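Local coordinates for 3-oxoacyl-[acyl-carrier-protein] synthase, mitochondrial (Arabidopsis thaliana, PDB 2IX4) that catalyses the condensation step of mitochondrial fatty acid synthesis, adding two carbons from malonyl-ACP to a growing acyl chain, at residues 18-30 and 371-385. Numbering follows the deposited sequence.
Sequences VETTWRRLIDGEC and FSILAIHHGVAPMTL
Trp22 of helix 18-26 fits as a knob into a hole formed by Phe371, Leu374, Ala375 and His378 of helix 364-378, joining the two halves of the thiolase-like fold where the 371-378 part of that helix crosses helix 18-26 at -78°. With CG anti to the backbone N (chi1 -176°), the indole runs alongside Leu374 in the opposite direction, and Leu374 CB lies over one face, 3.6 Å from the centroid of its six-membered ring. Ile26 CG1 covers the opposite face from within the same helix. At the indole edge lies the carbonyl O of Val380, 3.7 Å from Trp22 CH2; it is buried and has no hydrogen-bond partner.

The packing is also close on the inner side: Leu25 CD2 sits over the centre of the Phe371 ring, 3.6 Å from the centroid, while Thr21 CG2 meets that ring at its edge. Met10 of strand 3-12 also touches Phe371, whose side chain lies about 8 Å from the bound potassium ion.

Toward solvent the packing thins out. The exposed His378 ring lies at 22° to the indole five-membered ring and is displaced along it, with little overlap, although His378 CD2 comes within 3.3 Å of Trp22 NE1. An alanine in place of Trp22 would probably open a gap between Leu374 and Ile26, which now cover the two faces of the indole, and take away the ring beside His378.

Beyond the helix, Gly28 closes a Schellman motif, and Met383 CE rests 3.5 Å from its CA. One water bridges the two segments here, donating to Leu25 O at 2.6 Å and accepting from Met383 N at 2.9 Å.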
loop_
_atom_site.group_PDB
_atom_site.type_symbol
_atom_site.label_atom_id
_atom_site.label_comp_id
_atom_site.label_asym_id
_atom_site.label_seq_id
_atom_site.Cartn_x
_atom_site.Cartn_y
_atom_site.Cartn_z
ATOM N N VAL A 18 -20.057 -8.868 -12.733
ATOM C CA VAL A 18 -19.693 -10.274 -12.513
ATOM C C VAL A 18 -20.317 -11.193 -13.571
ATOM O O VAL A 18 -19.621 -12.020 -14.162
ATOM C CB VAL A 18 -20.067 -10.751 -11.073
ATOM C CG1 VAL A 18 -19.874 -12.255 -10.919
ATOM C CG2 VAL A 18 -19.238 -10.014 -10.027
ATOM N N GLU A 19 -21.617 -11.026 -13.813
ATOM C CA GLU A 19 -22.353 -11.844 -14.784
ATOM C C GLU A 19 -21.663 -11.863 -16.152
ATOM O O GLU A 19 -21.346 -12.934 -16.676
ATOM C CB GLU A 19 -23.801 -11.354 -14.911
ATOM C CG GLU A 19 -24.767 -12.346 -15.575
ATOM C CD GLU A 19 -24.803 -12.245 -17.098
ATOM O OE1 GLU A 19 -24.741 -11.113 -17.635
ATOM O OE2 GLU A 19 -24.911 -13.302 -17.762
ATOM N N THR A 20 -21.417 -10.677 -16.706
ATOM C CA THR A 20 -20.811 -10.541 -18.029
ATOM C C THR A 20 -19.384 -11.100 -18.087
ATOM O O THR A 20 -19.039 -11.822 -19.024
ATOM C CB THR A 20 -20.856 -9.069 -18.520
ATOM O OG1 THR A 20 -22.222 -8.634 -18.594
ATOM C CG2 THR A 20 -20.222 -8.927 -19.901
ATOM N N THR A 21 -18.570 -10.770 -17.087
ATOM C CA THR A 21 -17.180 -11.238 -17.022
ATOM C C THR A 21 -17.101 -12.768 -16.954
ATOM O O THR A 21 -16.414 -13.390 -17.765
ATOM C CB THR A 21 -16.421 -10.600 -15.831
ATOM O OG1 THR A 21 -16.287 -9.192 -16.052
ATOM C CG2 THR A 21 -15.027 -11.213 -15.663
ATOM N N TRP A 22 -17.817 -13.355 -15.996
ATOM C CA TRP A 22 -17.846 -14.807 -15.801
ATOM C C TRP A 22 -18.382 -15.583 -17.012
ATOM O O TRP A 22 -17.823 -16.622 -17.375
ATOM C CB TRP A 22 -18.650 -15.165 -14.542
ATOM C CG TRP A 22 -18.653 -16.632 -14.207
ATOM C CD1 TRP A 22 -19.707 -17.492 -14.310
ATOM C CD2 TRP A 22 -17.549 -17.407 -13.718
ATOM N NE1 TRP A 22 -19.331 -18.752 -13.913
ATOM C CE2 TRP A 22 -18.012 -18.728 -13.547
ATOM C CE3 TRP A 22 -16.213 -17.110 -13.408
ATOM C CZ2 TRP A 22 -17.187 -19.756 -13.073
ATOM C CZ3 TRP A 22 -15.392 -18.132 -12.941
ATOM C CH2 TRP A 22 -15.885 -19.439 -12.778
ATOM N N ARG A 23 -19.454 -15.080 -17.628
ATOM C CA ARG A 23 -20.046 -15.727 -18.801
ATOM C C ARG A 23 -19.044 -15.788 -19.951
ATOM O O ARG A 23 -18.835 -16.846 -20.543
ATOM C CB ARG A 23 -21.310 -14.998 -19.261
ATOM C CG ARG A 23 -22.336 -15.907 -19.926
ATOM C CD ARG A 23 -22.837 -15.383 -21.275
ATOM N NE ARG A 23 -23.052 -13.935 -21.313
ATOM C CZ ARG A 23 -22.456 -13.105 -22.167
ATOM N NH1 ARG A 23 -21.606 -13.566 -23.079
ATOM N NH2 ARG A 23 -22.721 -11.806 -22.118
ATOM N N ARG A 24 -18.424 -14.649 -20.248
ATOM C CA ARG A 24 -17.450 -14.552 -21.334
ATOM C C ARG A 24 -16.165 -15.331 -21.050
ATOM O O ARG A 24 -15.563 -15.899 -21.966
ATOM C CB ARG A 24 -17.153 -13.083 -21.648
ATOM C CG ARG A 24 -18.321 -12.365 -22.338
ATOM C CD ARG A 24 -17.989 -10.928 -22.723
ATOM N NE ARG A 24 -16.747 -10.826 -23.491
ATOM C CZ ARG A 24 -16.194 -9.684 -23.895
ATOM N NH1 ARG A 24 -16.770 -8.518 -23.617
ATOM N NH2 ARG A 24 -15.059 -9.707 -24.584
ATOM N N LEU A 25 -15.765 -15.372 -19.780
ATOM C CA LEU A 25 -14.594 -16.144 -19.354
ATOM C C LEU A 25 -14.798 -17.636 -19.617
ATOM O O LEU A 25 -13.936 -18.289 -20.209
ATOM C CB LEU A 25 -14.292 -15.911 -17.867
ATOM C CG LEU A 25 -13.093 -16.661 -17.266
ATOM C CD1 LEU A 25 -11.770 -16.039 -17.709
ATOM C CD2 LEU A 25 -13.184 -16.700 -15.747
ATOM N N ILE A 26 -15.944 -18.156 -19.178
ATOM C CA ILE A 26 -16.279 -19.575 -19.334
ATOM C C ILE A 26 -16.470 -19.954 -20.807
ATOM O O ILE A 26 -16.100 -21.054 -21.220
ATOM C CB ILE A 26 -17.521 -19.967 -18.470
ATOM C CG1 ILE A 26 -17.239 -19.748 -16.970
ATOM C CG2 ILE A 26 -17.974 -21.409 -18.741
ATOM C CD1 ILE A 26 -15.926 -20.352 -16.448
ATOM N N ASP A 27 -17.020 -19.028 -21.590
ATOM C CA ASP A 27 -17.212 -19.215 -23.030
ATOM C C ASP A 27 -15.907 -19.147 -23.823
ATOM O O ASP A 27 -15.901 -19.387 -25.029
ATOM C CB ASP A 27 -18.199 -18.181 -23.579
ATOM C CG ASP A 27 -19.622 -18.422 -23.114
ATOM O OD1 ASP A 27 -20.497 -17.603 -23.464
ATOM O OD2 ASP A 27 -19.866 -19.421 -22.397
ATOM N N GLY A 28 -14.814 -18.808 -23.143
ATOM C CA GLY A 28 -13.486 -18.799 -23.752
ATOM C C GLY A 28 -13.139 -17.541 -24.519
ATOM O O GLY A 28 -12.325 -17.578 -25.446
ATOM N N GLU A 29 -13.751 -16.424 -24.135
ATOM C CA GLU A 29 -13.503 -15.152 -24.809
ATOM C C GLU A 29 -12.256 -14.455 -24.261
ATOM O O GLU A 29 -11.722 -14.843 -23.215
ATOM C CB GLU A 29 -14.744 -14.254 -24.762
ATOM C CG GLU A 29 -15.899 -14.802 -25.614
ATOM C CD GLU A 29 -17.110 -13.893 -25.662
ATOM O OE1 GLU A 29 -16.948 -12.678 -25.891
ATOM O OE2 GLU A 29 -18.238 -14.400 -25.487
ATOM N N CYS A 30 -11.793 -13.441 -24.987
ATOM C CA CYS A 30 -10.526 -12.774 -24.703
ATOM C C CYS A 30 -10.679 -11.263 -24.865
ATOM O O CYS A 30 -11.237 -10.791 -25.861
ATOM C CB CYS A 30 -9.444 -13.307 -25.642
ATOM S SG CYS A 30 -7.809 -12.610 -25.392
ATOM N N PHE A 371 -12.921 -15.217 -9.380
ATOM C CA PHE A 371 -13.001 -16.389 -10.256
ATOM C C PHE A 371 -12.971 -17.691 -9.451
ATOM O O PHE A 371 -13.710 -18.631 -9.758
ATOM C CB PHE A 371 -11.875 -16.396 -11.303
ATOM C CG PHE A 371 -11.983 -15.308 -12.347
ATOM C CD1 PHE A 371 -10.864 -14.944 -13.095
ATOM C CD2 PHE A 371 -13.190 -14.650 -12.587
ATOM C CE1 PHE A 371 -10.941 -13.942 -14.063
ATOM C CE2 PHE A 371 -13.276 -13.648 -13.549
ATOM C CZ PHE A 371 -12.148 -13.291 -14.289
ATOM N N SER A 372 -12.119 -17.733 -8.427
ATOM C CA SER A 372 -12.000 -18.890 -7.537
ATOM C C SER A 372 -13.265 -19.117 -6.699
ATOM O O SER A 372 -13.707 -20.255 -6.531
ATOM C CB SER A 372 -10.774 -18.742 -6.632
ATOM O OG SER A 372 -9.591 -18.615 -7.407
ATOM N N ILE A 373 -13.838 -18.030 -6.186
ATOM C CA ILE A 373 -15.108 -18.080 -5.446
ATOM C C ILE A 373 -16.239 -18.553 -6.361
ATOM O O ILE A 373 -17.093 -19.344 -5.946
ATOM C CB ILE A 373 -15.462 -16.698 -4.826
ATOM C CG1 ILE A 373 -14.430 -16.304 -3.762
ATOM C CG2 ILE A 373 -16.870 -16.704 -4.215
ATOM C CD1 ILE A 373 -14.301 -14.796 -3.541
ATOM N N LEU A 374 -16.236 -18.069 -7.602
ATOM C CA LEU A 374 -17.256 -18.448 -8.589
ATOM C C LEU A 374 -17.126 -19.903 -9.045
ATOM O O LEU A 374 -18.125 -20.548 -9.356
ATOM C CB LEU A 374 -17.242 -17.497 -9.790
ATOM C CG LEU A 374 -17.820 -16.095 -9.554
ATOM C CD1 LEU A 374 -17.506 -15.170 -10.729
ATOM C CD2 LEU A 374 -19.322 -16.149 -9.291
ATOM N N ALA A 375 -15.890 -20.401 -9.084
ATOM C CA ALA A 375 -15.626 -21.812 -9.374
ATOM C C ALA A 375 -16.312 -22.714 -8.349
ATOM O O ALA A 375 -16.951 -23.706 -8.711
ATOM C CB ALA A 375 -14.122 -22.080 -9.412
ATOM N N ILE A 376 -16.169 -22.358 -7.072
ATOM C CA ILE A 376 -16.865 -23.037 -5.980
ATOM C C ILE A 376 -18.381 -22.898 -6.142
ATOM O O ILE A 376 -19.110 -23.887 -6.081
ATOM C CB ILE A 376 -16.420 -22.490 -4.595
ATOM C CG1 ILE A 376 -14.945 -22.828 -4.334
ATOM C CG2 ILE A 376 -17.306 -23.044 -3.478
ATOM C CD1 ILE A 376 -14.322 -22.063 -3.183
ATOM N N HIS A 377 -18.839 -21.671 -6.371
ATOM C CA HIS A 377 -20.270 -21.365 -6.436
ATOM C C HIS A 377 -21.005 -22.059 -7.586
ATOM O O HIS A 377 -22.133 -22.527 -7.411
ATOM C CB HIS A 377 -20.484 -19.847 -6.494
ATOM C CG HIS A 377 -21.918 -19.432 -6.389
ATOM N ND1 HIS A 377 -22.686 -19.679 -5.270
ATOM C CD2 HIS A 377 -22.723 -18.779 -7.260
ATOM C CE1 HIS A 377 -23.903 -19.202 -5.460
ATOM N NE2 HIS A 377 -23.951 -18.650 -6.660
ATOM N N HIS A 378 -20.362 -22.127 -8.752
ATOM C CA HIS A 378 -20.988 -22.667 -9.966
ATOM C C HIS A 378 -20.580 -24.104 -10.308
ATOM O O HIS A 378 -21.248 -24.768 -11.104
ATOM C CB HIS A 378 -20.699 -21.763 -11.168
ATOM C CG HIS A 378 -21.337 -20.413 -11.078
ATOM N ND1 HIS A 378 -22.704 -20.234 -11.090
ATOM C CD2 HIS A 378 -20.795 -19.176 -10.984
ATOM C CE1 HIS A 378 -22.977 -18.944 -11.003
ATOM N NE2 HIS A 378 -21.836 -18.280 -10.938
ATOM N N GLY A 379 -19.487 -24.576 -9.712
ATOM C CA GLY A 379 -18.950 -25.895 -10.035
ATOM C C GLY A 379 -18.406 -25.956 -11.451
ATOM O O GLY A 379 -18.631 -26.928 -12.167
ATOM N N VAL A 380 -17.716 -24.892 -11.856
ATOM C CA VAL A 380 -17.086 -24.793 -13.174
ATOM C C VAL A 380 -15.702 -24.189 -12.982
ATOM O O VAL A 380 -15.562 -23.135 -12.364
ATOM C CB VAL A 380 -17.886 -23.886 -14.158
ATOM C CG1 VAL A 380 -17.317 -23.992 -15.573
ATOM C CG2 VAL A 380 -19.361 -24.244 -14.173
ATOM N N ALA A 381 -14.681 -24.864 -13.498
ATOM C CA ALA A 381 -13.324 -24.334 -13.458
ATOM C C ALA A 381 -12.978 -23.747 -14.825
ATOM O O ALA A 381 -13.156 -24.417 -15.845
ATOM C CB ALA A 381 -12.337 -25.422 -13.060
ATOM N N PRO A 382 -12.499 -22.489 -14.855
ATOM C CA PRO A 382 -12.221 -21.815 -16.127
ATOM C C PRO A 382 -10.992 -22.358 -16.857
ATOM O O PRO A 382 -10.083 -22.913 -16.230
ATOM C CB PRO A 382 -12.002 -20.357 -15.714
ATOM C CG PRO A 382 -11.546 -20.429 -14.306
ATOM C CD PRO A 382 -12.214 -21.624 -13.695
ATOM N N MET A 383 -10.979 -22.189 -18.175
ATOM C CA MET A 383 -9.884 -22.653 -19.026
ATOM C C MET A 383 -8.685 -21.708 -19.013
ATOM O O MET A 383 -8.808 -20.539 -18.641
ATOM C CB MET A 383 -10.378 -22.811 -20.470
ATOM C CG MET A 383 -10.707 -21.500 -21.180
ATOM S SD MET A 383 -11.409 -21.728 -22.819
ATOM C CE MET A 383 -13.125 -22.051 -22.420
ATOM N N THR A 384 -7.529 -22.230 -19.421
ATOM C CA THR A 384 -6.395 -21.403 -19.821
ATOM C C THR A 384 -6.467 -21.278 -21.339
ATOM O O THR A 384 -6.562 -22.285 -22.039
ATOM C CB THR A 384 -5.034 -22.048 -19.459
ATOM O OG1 THR A 384 -5.068 -22.544 -18.120
ATOM C CG2 THR A 384 -3.903 -21.039 -19.590
ATOM N N LEU A 385 -6.429 -20.049 -21.843
ATOM C CA LEU A 385 -6.439 -19.819 -23.282
ATOM C C LEU A 385 -5.045 -19.975 -23.881
ATOM O O LEU A 385 -4.040 -19.747 -23.204
ATOM C CB LEU A 385 -7.003 -18.433 -23.615
ATOM C CG LEU A 385 -8.513 -18.194 -23.488
ATOM C CD1 LEU A 385 -8.833 -16.730 -23.743
ATOM C CD2 LEU A 385 -9.306 -19.074 -24.445
HETATM O O HOH W 1 -13.058 -20.455 -19.096
#